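Local coordinates for protein 4-aminobutyrate transaminase (Acinetobacter baumannii, PDB 6WOP) that probably catalyses transfer of the amino group of 4-aminobutyrate to 2-oxoglutarate, using pyridoxal 5'-phosphate as cofactor, at residues 89-94 with 106-111; 235-240 with 260-265; 239-244 with 252-257; 245-250 with 320-325; 264-269 with 278-283. All coordinates share one frame; numbering follows the deposited sequence.

Interaction 1: 89-94 with 106-111; sequences ALAERI and AAFFTT
L90 lies over one face of the F108 ring. Its CD2 is 3.8 Å from the centroid of the F108 ring and 19° off the ring normal, which makes a CH-pi contact. The methyl is displaced toward the rim, over the CZ and CE1 side. L90 CG also comes close, at 3.5 Å from F108 CZ. The two side chains cross obliquely. With CG set anti to the backbone N (chi1 -169°), L90 swings its branch out above the ring.

A91 meets the same ring from a different side. Its backbone N lies in the ring plane, 3.5 Å from F108 CE2. A91 CB touches the same corner of the ring. I94 is also at the edge, where its CG1 is a looser 4.4 Å from F108 CZ. Away from the ring, A91 CB rests against A106 CB at 4.1 Å. A106 and F108 both point toward the helix from the strand, and A107 points away. No hydrogen bond crosses, so the contact is apolar packing of a helix on a strand. The segment axes approach to 7.9 Å.

F108 also makes an edge-to-face contact with Y87, from the start of the same helix 85-97. Helix 303-318 touches L90 through A309 and H310. Strand 278-283, next to 104-109 in the sheet, places V281 against I94 and A106. T16 of the second subunit packs on A91.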
# COMPACT_ATOMS: atom_id res chain seq x y z
N ALA A 89 38.06 5.18 6.55
CA ALA A 89 38.55 6.04 7.62
C ALA A 89 37.43 6.96 8.11
O ALA A 89 37.34 7.24 9.31
CB ALA A 89 39.78 6.87 7.13
N LEU A 90 36.61 7.49 7.18
CA LEU A 90 35.49 8.35 7.59
C LEU A 90 34.50 7.58 8.46
O LEU A 90 34.03 8.09 9.47
CB LEU A 90 34.76 8.96 6.39
CG LEU A 90 33.73 10.07 6.69
CD1 LEU A 90 34.44 11.35 7.33
CD2 LEU A 90 32.97 10.43 5.39
N ALA A 91 34.20 6.33 8.09
CA ALA A 91 33.33 5.51 8.95
C ALA A 91 33.93 5.37 10.35
O ALA A 91 33.23 5.57 11.35
CB ALA A 91 33.11 4.14 8.28
N GLU A 92 35.26 5.14 10.42
CA GLU A 92 35.91 4.98 11.72
C GLU A 92 35.77 6.24 12.56
O GLU A 92 35.49 6.19 13.77
CB GLU A 92 37.40 4.64 11.53
CG GLU A 92 37.65 3.27 10.96
CD GLU A 92 39.10 3.05 10.55
OE1 GLU A 92 39.79 4.04 10.16
OE2 GLU A 92 39.55 1.89 10.60
N ARG A 93 35.96 7.41 11.91
CA ARG A 93 35.89 8.67 12.63
C ARG A 93 34.47 8.97 13.14
O ARG A 93 34.29 9.52 14.23
CB ARG A 93 36.41 9.78 11.71
CG ARG A 93 37.94 9.63 11.48
CD ARG A 93 38.48 10.87 10.71
NE ARG A 93 38.71 12.03 11.58
CZ ARG A 93 38.85 13.28 11.13
NH1 ARG A 93 38.78 13.54 9.80
NH2 ARG A 93 39.12 14.24 11.98
N ILE A 94 33.45 8.67 12.34
CA ILE A 94 32.07 8.86 12.80
C ILE A 94 31.72 7.85 13.86
O ILE A 94 31.05 8.18 14.85
CB ILE A 94 31.12 8.77 11.58
CG1 ILE A 94 31.36 9.92 10.58
CG2 ILE A 94 29.63 8.76 12.00
CD1 ILE A 94 30.81 11.22 11.06
N ALA A 106 29.10 2.36 10.26
CA ALA A 106 28.56 3.45 9.47
C ALA A 106 28.67 3.11 7.99
O ALA A 106 29.58 2.40 7.56
CB ALA A 106 29.31 4.80 9.71
N ALA A 107 27.79 3.69 7.21
CA ALA A 107 27.91 3.60 5.76
C ALA A 107 27.51 4.94 5.20
O ALA A 107 26.75 5.66 5.83
CB ALA A 107 26.94 2.56 5.18
N PHE A 108 27.98 5.25 3.99
CA PHE A 108 27.74 6.57 3.39
C PHE A 108 26.92 6.41 2.13
O PHE A 108 27.11 5.45 1.37
CB PHE A 108 29.10 7.28 3.08
CG PHE A 108 29.88 7.49 4.33
CD1 PHE A 108 29.40 8.37 5.27
CD2 PHE A 108 30.95 6.67 4.66
CE1 PHE A 108 30.00 8.50 6.50
CE2 PHE A 108 31.57 6.81 5.90
CZ PHE A 108 31.11 7.72 6.80
N PHE A 109 25.97 7.34 1.95
CA PHE A 109 25.19 7.41 0.72
C PHE A 109 25.39 8.79 0.13
O PHE A 109 26.48 9.37 0.33
CB PHE A 109 23.72 7.09 1.07
CG PHE A 109 23.63 5.79 1.78
CD1 PHE A 109 23.74 4.60 1.05
CD2 PHE A 109 23.51 5.74 3.15
CE1 PHE A 109 23.70 3.36 1.70
CE2 PHE A 109 23.49 4.49 3.80
CZ PHE A 109 23.61 3.33 3.06
N THR A 110 24.40 9.31 -0.60
CA THR A 110 24.59 10.62 -1.23
C THR A 110 23.69 11.70 -0.65
O THR A 110 24.18 12.79 -0.35
CB THR A 110 24.40 10.54 -2.73
OG1 THR A 110 25.19 9.45 -3.25
CG2 THR A 110 24.88 11.86 -3.42
N THR A 111 22.38 11.44 -0.52
CA THR A 111 21.48 12.50 -0.10
C THR A 111 20.94 12.30 1.32
O THR A 111 20.95 11.19 1.88
CB THR A 111 20.28 12.59 -1.05
OG1 THR A 111 19.56 11.36 -0.94
CG2 THR A 111 20.72 12.80 -2.54

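Interaction 2: 235-240 with 260-265; sequences ILLVAD and TKADLI
D263 holds L237 through two short hydrogen bonds, one nearly straight and one bent. L237 N donates to D263 OD2 at 2.8 Å, almost straight at 174°, using the anti lone pair of that oxygen. D263 N returns a bond to L237 O, also 2.8 Å, in the carbonyl plane but more bent. With chi1 at -62°, D263 CG stays beside its own backbone N, so the carboxylate and the N-H both serve L237. L264 N adds a weak, longer bond to L237 O. One step further on, A239 N donates to L264 O at 3.0 Å. The carboxylate is also paired with arginines: OD1 with R283 and OD2 with R227.

Packing surrounds these bonds. L236 CD2 sits 3.6 Å from D263 CG, the two side chains crossing at about a right angle. V238 CG2 meets L264 CD1 at 4.0 Å on one face of the sheet. On the other face, A239 CB is 3.9 Å from A262 CB and also borders I265 CG1. L237 CD2 reaches T260 CG2 more loosely.

V238 with L264 and A239 with I265 form two successive parallel bridges. Strands 236-240 and 264-267 are neighbours in the mixed seven-stranded sheet. The chain returns between them through a long connection without a regular alpha-helix. Such a mostly parallel sheet, with one antiparallel strand inside it, is the core of the large domain in fold-type I pyridoxal-phosphate aminotransferases.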
# COMPACT_ATOMS: atom_id res chain seq x y z
N ILE A 235 11.12 -1.96 19.21
CA ILE A 235 11.12 -1.02 18.09
C ILE A 235 12.47 -0.29 18.08
O ILE A 235 12.99 0.03 19.16
CB ILE A 235 9.96 -0.02 18.26
CG1 ILE A 235 8.58 -0.76 18.27
CG2 ILE A 235 10.02 1.08 17.15
CD1 ILE A 235 7.49 0.08 18.80
N LEU A 236 13.01 0.06 16.90
CA LEU A 236 14.21 0.91 16.88
C LEU A 236 13.92 2.41 16.98
O LEU A 236 12.96 2.92 16.40
CB LEU A 236 15.02 0.70 15.60
CG LEU A 236 15.52 -0.76 15.54
CD1 LEU A 236 16.08 -1.02 14.14
CD2 LEU A 236 16.60 -1.14 16.64
N LEU A 237 14.84 3.15 17.62
CA LEU A 237 14.70 4.59 17.71
C LEU A 237 15.70 5.21 16.75
O LEU A 237 16.89 4.91 16.85
CB LEU A 237 14.95 5.07 19.13
CG LEU A 237 14.86 6.60 19.38
CD1 LEU A 237 13.49 7.12 19.03
CD2 LEU A 237 15.15 6.91 20.90
N VAL A 238 15.24 6.03 15.81
CA VAL A 238 16.11 6.65 14.81
C VAL A 238 16.14 8.16 15.03
O VAL A 238 15.08 8.79 15.02
CB VAL A 238 15.62 6.36 13.39
CG1 VAL A 238 16.60 7.00 12.34
CG2 VAL A 238 15.52 4.82 13.21
N ALA A 239 17.31 8.74 15.20
CA ALA A 239 17.47 10.19 15.30
C ALA A 239 17.84 10.72 13.93
O ALA A 239 18.88 10.34 13.40
CB ALA A 239 18.59 10.54 16.29
N ASP A 240 17.02 11.59 13.35
CA ASP A 240 17.35 12.18 12.04
C ASP A 240 18.09 13.48 12.30
O ASP A 240 17.49 14.49 12.66
CB ASP A 240 16.09 12.40 11.21
CG ASP A 240 16.37 13.04 9.83
OD1 ASP A 240 17.56 13.24 9.46
OD2 ASP A 240 15.41 13.34 9.14
N THR A 260 19.59 9.70 26.63
CA THR A 260 18.99 8.66 25.81
C THR A 260 19.79 8.50 24.53
O THR A 260 20.13 9.50 23.88
CB THR A 260 17.54 9.04 25.46
OG1 THR A 260 16.79 9.30 26.66
CG2 THR A 260 16.88 7.96 24.58
N LYS A 261 20.01 7.25 24.11
CA LYS A 261 20.69 6.97 22.86
C LYS A 261 19.75 6.34 21.83
O LYS A 261 18.96 5.44 22.13
CB LYS A 261 21.86 6.03 23.09
CG LYS A 261 23.05 6.70 23.77
CD LYS A 261 24.19 5.70 23.83
CE LYS A 261 24.97 5.87 25.12
NZ LYS A 261 25.15 7.31 25.37
N ALA A 262 19.90 6.78 20.59
CA ALA A 262 19.20 6.21 19.44
C ALA A 262 19.95 4.99 18.93
O ALA A 262 21.17 4.84 19.14
CB ALA A 262 19.14 7.26 18.32
N ASP A 263 19.23 4.09 18.24
CA ASP A 263 19.86 2.92 17.67
C ASP A 263 20.54 3.24 16.36
O ASP A 263 21.51 2.55 15.99
CB ASP A 263 18.79 1.84 17.40
CG ASP A 263 18.10 1.39 18.66
OD1 ASP A 263 18.73 0.58 19.38
OD2 ASP A 263 16.95 1.84 18.93
N LEU A 264 19.98 4.19 15.61
CA LEU A 264 20.45 4.65 14.30
C LEU A 264 20.43 6.18 14.25
O LEU A 264 19.51 6.82 14.78
CB LEU A 264 19.56 4.11 13.16
CG LEU A 264 19.50 2.60 13.07
CD1 LEU A 264 18.31 2.07 12.25
CD2 LEU A 264 20.82 2.13 12.34
N ILE A 265 21.43 6.78 13.59
CA ILE A 265 21.46 8.23 13.41
C ILE A 265 21.71 8.54 11.95
O ILE A 265 22.63 7.96 11.34
CB ILE A 265 22.54 8.88 14.30
CG1 ILE A 265 22.26 8.61 15.77
CG2 ILE A 265 22.59 10.38 14.03
CD1 ILE A 265 23.38 9.07 16.71

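Interaction 3: 239-244 with 252-257; sequences ADEVQS and LFAMNH
E241 belongs to the turn that leaves strand 236-240, and its carboxylate reaches the N-terminal end of the short 3-10 segment 254-257. It takes two consecutive backbone N-H groups there. A254 N donates to E241 OE1 at 2.8 Å, on the syn lone pair. M255 N donates to E241 OE2 at 2.9 Å, also on the syn side but 19° out of the carboxylate plane. OE1 has a second donor, S244 OG, which bonds it at 2.6 Å from above that plane. The side chain is bent at chi2 (-127°) to bring the carboxylate to these donors. Three bonds thus fix its position and rotation. Facing the start of a 3-10 turn, the buried carboxylate is probably stabilised in its charged form.

The turn bearing E241 follows the sheet of the aminotransferase large domain. It opens with an Asx turn, in which D240 OD1 accepts from V242 N. D240 also bonds H140 and T266. Its place at the strand end is consistent with the aspartate that faces the cofactor ring nitrogen in class-III relatives.

Carbon contacts close in around the carboxylate. E241 OE2 is 3.1 Å from M255 CG, a tight approach. F253 presents its edge, with E241 CD near the plane of its ring, and F253 CB is 3.4 Å from E241 OE2. M255 is bent at chi2 and chi3, and its CG packs on A239 CB at 3.5 Å. S244 CB touches A254 CB at 3.9 Å. N256 OD1 accepts from F253 N and ties down the start of the 3-10 segment.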
# COMPACT_ATOMS: atom_id res chain seq x y z
N ALA A 239 17.31 8.74 15.20
CA ALA A 239 17.47 10.19 15.30
C ALA A 239 17.84 10.72 13.93
O ALA A 239 18.88 10.34 13.40
CB ALA A 239 18.59 10.54 16.29
N ASP A 240 17.02 11.59 13.35
CA ASP A 240 17.35 12.18 12.04
C ASP A 240 18.09 13.48 12.30
O ASP A 240 17.49 14.49 12.66
CB ASP A 240 16.09 12.40 11.21
CG ASP A 240 16.37 13.04 9.83
OD1 ASP A 240 17.56 13.24 9.46
OD2 ASP A 240 15.41 13.34 9.14
N GLU A 241 19.43 13.45 12.14
CA GLU A 241 20.28 14.61 12.32
C GLU A 241 20.79 15.17 10.99
O GLU A 241 21.86 15.78 10.93
CB GLU A 241 21.44 14.24 13.22
CG GLU A 241 20.97 13.87 14.61
CD GLU A 241 21.65 14.62 15.68
OE1 GLU A 241 22.02 15.81 15.50
OE2 GLU A 241 21.79 14.00 16.77
N VAL A 242 20.01 15.00 9.91
CA VAL A 242 20.45 15.58 8.63
C VAL A 242 20.65 17.09 8.77
O VAL A 242 21.66 17.63 8.31
CB VAL A 242 19.43 15.23 7.54
CG1 VAL A 242 19.65 16.16 6.37
CG2 VAL A 242 19.59 13.79 7.16
N GLN A 243 19.74 17.79 9.47
CA GLN A 243 19.86 19.25 9.68
C GLN A 243 20.54 19.65 10.99
O GLN A 243 21.25 20.66 11.03
CB GLN A 243 18.47 19.91 9.59
CG GLN A 243 18.55 21.45 9.38
CD GLN A 243 17.31 22.08 8.75
OE1 GLN A 243 17.03 23.26 9.02
NE2 GLN A 243 16.58 21.32 7.91
N SER A 244 20.41 18.88 12.06
CA SER A 244 20.92 19.20 13.41
C SER A 244 22.39 18.86 13.62
O SER A 244 22.93 19.22 14.67
CB SER A 244 20.11 18.43 14.46
OG SER A 244 20.12 17.05 14.14
N LEU A 252 28.55 17.93 18.75
CA LEU A 252 28.67 17.47 17.37
C LEU A 252 27.32 17.03 16.83
O LEU A 252 26.88 17.46 15.75
CB LEU A 252 29.69 16.36 17.28
CG LEU A 252 30.05 15.91 15.86
CD1 LEU A 252 30.68 17.08 15.07
CD2 LEU A 252 30.99 14.71 15.93
N PHE A 253 26.61 16.20 17.60
CA PHE A 253 25.25 15.75 17.30
C PHE A 253 24.28 16.34 18.32
O PHE A 253 24.61 16.42 19.50
CB PHE A 253 25.13 14.23 17.40
CG PHE A 253 25.89 13.50 16.30
CD1 PHE A 253 25.33 13.35 15.06
CD2 PHE A 253 27.17 13.04 16.52
CE1 PHE A 253 26.04 12.73 14.03
CE2 PHE A 253 27.88 12.40 15.50
CZ PHE A 253 27.31 12.25 14.27
N ALA A 254 23.08 16.72 17.89
CA ALA A 254 22.10 17.16 18.88
C ALA A 254 21.86 16.08 19.93
O ALA A 254 21.62 16.38 21.09
CB ALA A 254 20.79 17.51 18.18
N MET A 255 21.94 14.81 19.53
CA MET A 255 21.69 13.72 20.48
C MET A 255 22.75 13.70 21.56
O MET A 255 22.55 13.12 22.63
CB MET A 255 21.69 12.38 19.73
CG MET A 255 20.46 12.10 18.87
SD MET A 255 18.93 12.16 19.85
CE MET A 255 19.24 10.78 20.97
N ASN A 256 23.89 14.39 21.34
CA ASN A 256 24.90 14.46 22.40
C ASN A 256 24.44 15.24 23.61
O ASN A 256 25.08 15.14 24.65
CB ASN A 256 26.20 15.09 21.91
CG ASN A 256 27.02 14.12 21.08
OD1 ASN A 256 27.47 14.44 19.98
ND2 ASN A 256 27.30 12.95 21.65
N HIS A 257 23.38 16.03 23.49
CA HIS A 257 22.83 16.73 24.65
C HIS A 257 21.99 15.83 25.55
O HIS A 257 21.52 16.31 26.59
CB HIS A 257 21.96 17.90 24.22
CG HIS A 257 22.68 18.93 23.38
ND1 HIS A 257 23.15 20.12 23.90
CD2 HIS A 257 22.97 18.94 22.06
CE1 HIS A 257 23.73 20.81 22.93
NE2 HIS A 257 23.60 20.13 21.79

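Interaction 4: 245-250 with 320-325; sequences GFARTG and NLCDRA
C322 packs against A247 and G250, where the first turn of helix 321-342 meets two overlapping beta turns. G245 to R248 form a type I' turn, and A247 to G250 form a type I turn. The loop lies between strands 236-240 and 264-267 of the class-III aminotransferase fold.

From C322 the path is short. CB comes first and sits 3.4 Å from G250 O. The SG follows, anti to the carbonyl carbon (chi1 -86°), which turns it toward the loop. There SG is 3.7 Å from G250 C. It also touches A247 CB, at 3.8 Å. The thiol therefore lies against both ends of the type I turn.

One helical turn on, A325 CB continues the contact. It presses on A247 O at 3.3 Å and approaches R248 O less closely. That carbonyl of A247 already accepts the turn bond from G250 N. No hydrogen bond joins the two segments.

R248 CB points away from the helix. The R248 guanidinium makes a cation-pi contact with Y395 and hydrogen bonds to N55 OD1 and S355 O. I316 of helix 303-318 packs on both A247 and L321.

G250 has a positive phi of 96°, a backbone shape in which a side chain would press on T249 O. Its CA faces the helix, 3.9 Å from A325 CB, and the same CA makes a CA-H...O contact with C322 O at 3.5 Å.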
# COMPACT_ATOMS: atom_id res chain seq x y z
N GLY A 245 22.98 18.04 12.74
CA GLY A 245 24.29 17.44 12.96
C GLY A 245 25.44 18.38 12.66
O GLY A 245 25.26 19.52 12.22
N PHE A 246 26.66 17.88 12.94
CA PHE A 246 27.92 18.58 12.65
C PHE A 246 27.94 20.00 13.21
O PHE A 246 28.17 20.99 12.50
CB PHE A 246 28.19 18.50 11.15
CG PHE A 246 28.44 17.11 10.80
CD1 PHE A 246 29.67 16.59 11.06
CD2 PHE A 246 27.38 16.28 10.50
CE1 PHE A 246 29.94 15.27 10.91
CE2 PHE A 246 27.61 14.92 10.37
CZ PHE A 246 28.91 14.43 10.55
N ALA A 247 27.75 20.04 14.54
CA ALA A 247 28.09 21.13 15.47
C ALA A 247 27.01 22.22 15.53
O ALA A 247 27.15 23.15 16.34
CB ALA A 247 29.44 21.78 15.15
N ARG A 248 25.93 22.10 14.77
CA ARG A 248 24.90 23.15 14.75
C ARG A 248 24.37 23.48 16.14
O ARG A 248 24.13 24.65 16.47
CB ARG A 248 23.73 22.70 13.86
CG ARG A 248 22.77 23.80 13.45
CD ARG A 248 23.42 24.68 12.35
NE ARG A 248 23.23 26.07 12.66
CZ ARG A 248 23.88 27.04 12.05
NH1 ARG A 248 24.77 26.75 11.07
NH2 ARG A 248 23.68 28.30 12.43
N THR A 249 24.20 22.48 16.99
CA THR A 249 23.53 22.67 18.27
C THR A 249 24.52 22.85 19.40
O THR A 249 24.12 22.85 20.56
CB THR A 249 22.61 21.49 18.60
OG1 THR A 249 23.42 20.31 18.83
CG2 THR A 249 21.62 21.29 17.47
N GLY A 250 25.81 22.96 19.09
CA GLY A 250 26.76 23.28 20.16
C GLY A 250 27.42 22.04 20.73
O GLY A 250 28.28 22.15 21.62
N ASN A 320 37.09 24.69 17.09
CA ASN A 320 36.19 24.77 18.24
C ASN A 320 34.82 25.31 17.82
O ASN A 320 34.28 26.24 18.43
CB ASN A 320 36.77 25.67 19.35
CG ASN A 320 38.06 25.16 19.89
OD1 ASN A 320 38.15 24.00 20.28
ND2 ASN A 320 39.06 26.02 19.92
N LEU A 321 34.28 24.74 16.76
CA LEU A 321 33.03 25.26 16.23
C LEU A 321 31.80 24.86 17.05
O LEU A 321 30.80 25.58 16.97
CB LEU A 321 32.83 24.82 14.77
CG LEU A 321 33.84 25.41 13.79
CD1 LEU A 321 33.46 25.02 12.35
CD2 LEU A 321 34.07 26.93 13.92
N CYS A 322 31.85 23.78 17.84
CA CYS A 322 30.78 23.57 18.83
C CYS A 322 30.72 24.75 19.81
O CYS A 322 29.64 25.31 20.05
CB CYS A 322 30.99 22.25 19.60
SG CYS A 322 30.26 20.81 18.68
N ASP A 323 31.87 25.16 20.34
CA ASP A 323 31.88 26.32 21.24
C ASP A 323 31.41 27.59 20.52
O ASP A 323 30.67 28.38 21.10
CB ASP A 323 33.28 26.55 21.80
CG ASP A 323 33.69 25.54 22.84
OD1 ASP A 323 32.85 24.90 23.50
OD2 ASP A 323 34.91 25.39 22.99
N ARG A 324 31.87 27.81 19.28
CA ARG A 324 31.40 28.98 18.54
C ARG A 324 29.89 28.94 18.34
O ARG A 324 29.23 29.99 18.40
CB ARG A 324 32.10 29.10 17.20
CG ARG A 324 33.49 29.69 17.34
CD ARG A 324 33.87 30.68 16.25
NE ARG A 324 33.38 32.04 16.51
CZ ARG A 324 32.78 32.81 15.59
NH1 ARG A 324 32.57 32.32 14.32
NH2 ARG A 324 32.33 34.03 15.97
N ALA A 325 29.33 27.74 18.08
CA ALA A 325 27.87 27.62 17.94
C ALA A 325 27.17 28.10 19.20
O ALA A 325 26.14 28.81 19.13
CB ALA A 325 27.48 26.17 17.65

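Interaction 5: 264-269 with 278-283; sequences LITMAK and SGVVGR
M267 bends at chi3 (-79°), which folds its CE across to the neighbouring strand. CE comes to 3.6 Å from G279 C. G279 has no side chain, and the methyl packs closely over its backbone. The same CE touches V281 CG1 at 4.0 Å. V281 has chi1 at 57°, with CG1 between the backbone N and the carbonyl carbon. This places CG1 3.8 Å from I265 CB. V281 thus packs against both I265 and M267 on one face of the sheet.

L264, T266 and V280 lie on the other face. L264 CD2 rests on V280 CG1 and, at 4.1 Å, on G282 CA. G282, a second glycine, has no side chain to keep L264 CD2 from its CA. T266 OG1 bonds D240 OD1 on the next strand.

The backbones are joined by two hydrogen-bonded pairs. I265 N donates to V281 O at 2.8 Å, and V281 N answers to I265 O. M267 N donates to G279 O, and G279 N returns to M267 O at 2.8 Å. Beyond the last pair, A268 CB meets S278 CB at 3.8 Å.

The strands run antiparallel, at 164°, and form a beta hairpin within the large-domain sheet. Its first strand leads into K269, whose NZ bonds I51 O. In class-III aminotransferases the lysine after this strand typically carries the cofactor, and K269 is consistent with that role.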
# COMPACT_ATOMS: atom_id res chain seq x y z
N LEU A 264 19.98 4.19 15.61
CA LEU A 264 20.45 4.65 14.30
C LEU A 264 20.43 6.18 14.25
O LEU A 264 19.51 6.82 14.78
CB LEU A 264 19.56 4.11 13.16
CG LEU A 264 19.50 2.60 13.07
CD1 LEU A 264 18.31 2.07 12.25
CD2 LEU A 264 20.82 2.13 12.34
N ILE A 265 21.43 6.78 13.59
CA ILE A 265 21.46 8.23 13.41
C ILE A 265 21.71 8.54 11.95
O ILE A 265 22.63 7.96 11.34
CB ILE A 265 22.54 8.88 14.30
CG1 ILE A 265 22.26 8.61 15.77
CG2 ILE A 265 22.59 10.38 14.03
CD1 ILE A 265 23.38 9.07 16.71
N THR A 266 20.95 9.48 11.38
CA THR A 266 21.22 9.83 9.99
C THR A 266 21.96 11.16 9.94
O THR A 266 21.78 12.02 10.81
CB THR A 266 19.92 9.94 9.19
OG1 THR A 266 19.04 10.89 9.79
CG2 THR A 266 19.21 8.59 9.13
N MET A 267 22.75 11.35 8.87
CA MET A 267 23.60 12.53 8.70
C MET A 267 23.59 12.94 7.25
O MET A 267 23.58 12.09 6.36
CB MET A 267 25.08 12.24 9.06
CG MET A 267 25.27 11.63 10.43
SD MET A 267 26.91 10.89 10.57
CE MET A 267 26.71 9.30 9.71
N ALA A 268 23.71 14.25 7.01
CA ALA A 268 24.00 14.74 5.66
C ALA A 268 24.37 16.21 5.77
O ALA A 268 24.95 16.61 6.78
CB ALA A 268 22.80 14.54 4.73
N LYS A 269 23.99 17.01 4.76
CA LYS A 269 24.16 18.46 4.76
C LYS A 269 25.57 18.84 5.22
O LYS A 269 26.52 18.69 4.46
CB LYS A 269 23.06 19.11 5.61
CG LYS A 269 21.65 19.08 4.88
CD LYS A 269 20.62 19.84 5.67
CE LYS A 269 19.24 19.83 4.99
NZ LYS A 269 18.99 21.09 4.37
N SER A 278 25.98 11.72 2.42
CA SER A 278 25.10 11.45 3.58
C SER A 278 25.63 10.23 4.28
O SER A 278 26.61 9.61 3.82
CB SER A 278 23.65 11.20 3.15
OG SER A 278 23.56 9.95 2.46
N GLY A 279 25.05 9.89 5.46
CA GLY A 279 25.44 8.62 6.05
C GLY A 279 24.47 8.17 7.12
O GLY A 279 23.61 8.93 7.56
N VAL A 280 24.66 6.94 7.57
CA VAL A 280 23.89 6.32 8.64
C VAL A 280 24.92 5.71 9.53
O VAL A 280 25.79 4.99 9.04
CB VAL A 280 22.93 5.22 8.15
CG1 VAL A 280 22.23 4.59 9.34
CG2 VAL A 280 21.89 5.79 7.20
N VAL A 281 24.83 6.00 10.84
CA VAL A 281 25.70 5.33 11.81
C VAL A 281 24.77 4.65 12.82
O VAL A 281 23.68 5.17 13.09
CB VAL A 281 26.67 6.32 12.48
CG1 VAL A 281 25.93 7.52 13.19
CG2 VAL A 281 27.65 5.58 13.45
N GLY A 282 25.18 3.50 13.35
CA GLY A 282 24.34 2.92 14.38
C GLY A 282 24.92 1.67 15.01
O GLY A 282 26.05 1.28 14.72
N ARG A 283 24.09 1.01 15.83
CA ARG A 283 24.58 -0.18 16.51
C ARG A 283 25.04 -1.19 15.48
O ARG A 283 24.36 -1.42 14.49
CB ARG A 283 23.47 -0.77 17.42
CG ARG A 283 22.97 0.18 18.51
CD ARG A 283 21.63 -0.37 19.12
NE ARG A 283 21.76 -1.78 19.34
CZ ARG A 283 20.75 -2.64 19.29
NH1 ARG A 283 19.50 -2.21 19.05
NH2 ARG A 283 21.00 -3.94 19.50

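In the fold
Interactions 1, 2, 3 and 5 all reach one seven-stranded sheet. Interactions 2 and 5 share L264 and I265, and A239 O with T266 N (3.0 Å) continues the pairing between them. R283 of interaction 5 salt-bridges D263 of interaction 2. Interaction 1 joins interaction 5 through A107 O and V280 N, with centres about 8 Å apart. Interaction 3 shares A239 and D240 with interaction 2. Interaction 4 lies off the sheet and meets interaction 3 through H257 NE2 and T249 OG1 (3.0 Å). D240 and K269 place the probable cofactor site beside interactions 3 and 5; the side chain of A268 is about 5 Å from a bound tartrate, probably from the crystallisation liquor.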